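Local coordinates for 5-formaminoimidazole-4-carboxamide-1-(Beta)-D-ribofuranosyl 5'-monophosphate synthetase (Thermococcus kodakarensis, PDB 2PBZ), which probably uses ATP in purine biosynthesis as a carbon-nitrogen ligase of the PurP family, with magnesium or manganese as cofactor, at residues E297-L300 with A301-D305. Residues are numbered along the deposited sequence; the frame is centred on the assembly and turned at random.
Sequences ELRL and AEEED
Arg299 and Glu303, one helical turn apart, meet through their charged ends, with one carboxylate oxygen standing above a face of the guanidinium, shifted toward its rim. The evidence is the position of Glu303 OE2, 3.0 Å from Arg299 NH1 and standing off the plane of the guanidinium, and the 58° between the two planes. None of the N-H groups is aimed at the oxygen, which makes this a salt bridge of charge attraction alone. The arginine reaches it because its chain leaves with CG opposite the backbone N (chi1 -162°) and then bends at chi3, whereas the glutamate runs extended beyond CG. The same two residues are joined through the backbone, Glu303 N donating to Arg299 O at 3.1 Å in a nearly straight bond (N-H...O 173°). An i to i+4 ion pair over an alpha-helical bond is placed near the C-terminal end of helix 290-302, within the ATP-grasp-related part of the chain and away from the nucleotide site. Earlier bonds of the same pattern run from Ala301 N to Glu297 O and from Glu302 N to Leu298 O, the latter 2.9 Å long. A type I turn from Glu302 to Asp305 then follows. Glu304, in that turn, lies beside Leu300 of the preceding helix and the two run in the same direction, Leu300 CB being 3.8 Å from Glu304 OE2. Leu300 CD2 comes equally near Glu303 OE1, so its methyl sits beside both carboxylates. Elsewhere round the helix Leu298 packs on Phe25, while Glu297 touches strand 170-178. A leucine in place of Arg299 would probably leave the Glu303 carboxylate without its positive mate and more free to turn, and would also remove a weak, long ion pair with Glu23.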
ATOM      1  N   GLU A 297      11.239  18.090  14.152  1.00 46.27           N
ATOM      2  CA  GLU A 297      10.934  18.522  15.500  1.00 48.74           C
ATOM      3  C   GLU A 297      12.236  19.021  16.104  1.00 49.56           C
ATOM      4  O   GLU A 297      12.277  20.028  16.801  1.00 50.52           O
ATOM      5  CB  GLU A 297      10.399  17.353  16.328  1.00 49.66           C
ATOM      6  CG  GLU A 297       9.930  17.762  17.709  1.00 49.45           C
ATOM      7  CD  GLU A 297       8.614  18.495  17.670  1.00 49.55           C
ATOM      8  OE1 GLU A 297       8.404  19.332  16.760  1.00 48.07           O
ATOM      9  OE2 GLU A 297       7.793  18.236  18.559  1.00 50.76           O
ATOM     10  N   LEU A 298      13.301  18.294  15.814  1.00 49.97           N
ATOM     11  CA  LEU A 298      14.618  18.625  16.299  1.00 50.92           C
ATOM     12  C   LEU A 298      15.061  19.960  15.710  1.00 51.18           C
ATOM     13  O   LEU A 298      15.452  20.870  16.436  1.00 51.43           O
ATOM     14  CB  LEU A 298      15.580  17.519  15.896  1.00 50.45           C
ATOM     15  CG  LEU A 298      16.772  17.219  16.796  1.00 51.87           C
ATOM     16  CD1 LEU A 298      16.317  17.079  18.245  1.00 50.68           C
ATOM     17  CD2 LEU A 298      17.448  15.943  16.309  1.00 51.52           C
ATOM     18  N   ARG A 299      14.978  20.089  14.394  1.00 52.38           N
ATOM     19  CA  ARG A 299      15.396  21.322  13.733  1.00 53.55           C
ATOM     20  C   ARG A 299      14.595  22.530  14.211  1.00 55.01           C
ATOM     21  O   ARG A 299      15.132  23.628  14.337  1.00 55.41           O
ATOM     22  CB  ARG A 299      15.244  21.196  12.223  1.00 53.11           C
ATOM     23  CG  ARG A 299      16.046  22.223  11.453  1.00 55.22           C
ATOM     24  CD  ARG A 299      15.528  22.339  10.042  1.00 58.07           C
ATOM     25  NE  ARG A 299      14.119  22.715  10.070  1.00 61.47           N
ATOM     26  CZ  ARG A 299      13.604  23.762   9.427  1.00 64.83           C
ATOM     27  NH1 ARG A 299      14.383  24.546   8.691  1.00 64.69           N
ATOM     28  NH2 ARG A 299      12.306  24.038   9.543  1.00 66.11           N
ATOM     29  N   LEU A 300      13.304  22.334  14.458  1.00 55.74           N
ATOM     30  CA  LEU A 300      12.474  23.427  14.924  1.00 56.93           C
ATOM     31  C   LEU A 300      12.935  23.866  16.298  1.00 58.29           C
ATOM     32  O   LEU A 300      12.978  25.049  16.591  1.00 59.61           O
ATOM     33  CB  LEU A 300      11.010  23.006  14.995  1.00 57.13           C
ATOM     34  CG  LEU A 300      10.286  22.916  13.665  1.00 56.54           C
ATOM     35  CD1 LEU A 300       8.839  22.547  13.918  1.00 57.05           C
ATOM     36  CD2 LEU A 300      10.387  24.253  12.935  1.00 57.18           C
ATOM     37  N   ALA A 301      13.273  22.901  17.141  1.00 59.52           N
ATOM     38  CA  ALA A 301      13.744  23.210  18.475  1.00 61.46           C
ATOM     39  C   ALA A 301      15.072  23.980  18.407  1.00 63.55           C
ATOM     40  O   ALA A 301      15.278  24.944  19.140  1.00 64.63           O
ATOM     41  CB  ALA A 301      13.905  21.925  19.275  1.00 59.94           C
ATOM     42  N   GLU A 302      15.961  23.559  17.516  1.00 64.85           N
ATOM     43  CA  GLU A 302      17.254  24.210  17.343  1.00 66.32           C
ATOM     44  C   GLU A 302      17.086  25.689  17.045  1.00 66.60           C
ATOM     45  O   GLU A 302      17.651  26.553  17.732  1.00 66.57           O
ATOM     46  CB  GLU A 302      18.003  23.589  16.172  1.00 68.38           C
ATOM     47  CG  GLU A 302      18.316  22.140  16.347  1.00 71.57           C
ATOM     48  CD  GLU A 302      19.414  21.920  17.357  1.00 73.56           C
ATOM     49  OE1 GLU A 302      19.281  22.437  18.501  1.00 75.25           O
ATOM     50  OE2 GLU A 302      20.402  21.234  17.000  1.00 72.48           O
ATOM     51  N   GLU A 303      16.308  25.965  16.006  1.00 66.66           N
ATOM     52  CA  GLU A 303      16.087  27.317  15.564  1.00 67.69           C
ATOM     53  C   GLU A 303      15.373  28.182  16.586  1.00 68.49           C
ATOM     54  O   GLU A 303      15.240  29.389  16.380  1.00 68.97           O
ATOM     55  CB  GLU A 303      15.300  27.292  14.255  1.00 68.07           C
ATOM     56  CG  GLU A 303      15.860  26.314  13.246  1.00 68.45           C
ATOM     57  CD  GLU A 303      14.959  26.126  12.045  1.00 69.68           C
ATOM     58  OE1 GLU A 303      13.750  25.824  12.241  1.00 69.87           O
ATOM     59  OE2 GLU A 303      15.461  26.268  10.902  1.00 70.36           O
ATOM     60  N   GLU A 304      14.929  27.589  17.691  1.00 69.09           N
ATOM     61  CA  GLU A 304      14.211  28.365  18.706  1.00 70.78           C
ATOM     62  C   GLU A 304      14.788  28.196  20.115  1.00 71.94           C
ATOM     63  O   GLU A 304      14.156  28.536  21.121  1.00 72.09           O
ATOM     64  CB  GLU A 304      12.733  27.980  18.672  1.00 70.38           C
ATOM     65  CG  GLU A 304      12.092  28.250  17.318  1.00 69.93           C
ATOM     66  CD  GLU A 304      10.894  27.362  17.036  1.00 70.12           C
ATOM     67  OE1 GLU A 304       9.936  27.361  17.851  1.00 69.68           O
ATOM     68  OE2 GLU A 304      10.915  26.666  15.988  1.00 68.94           O
ATOM     69  N   ASP A 305      16.000  27.670  20.177  1.00 73.00           N
ATOM     70  CA  ASP A 305      16.673  27.473  21.446  1.00 73.41           C
ATOM     71  C   ASP A 305      15.851  26.606  22.395  1.00 72.64           C
ATOM     72  O   ASP A 305      16.173  26.508  23.584  1.00 72.22           O
ATOM     73  CB  ASP A 305      16.972  28.833  22.095  1.00 75.05           C
ATOM     74  CG  ASP A 305      18.099  28.766  23.121  1.00 77.11           C
ATOM     75  OD1 ASP A 305      18.337  29.779  23.811  1.00 77.87           O
ATOM     76  OD2 ASP A 305      18.752  27.707  23.232  1.00 77.83           O
TER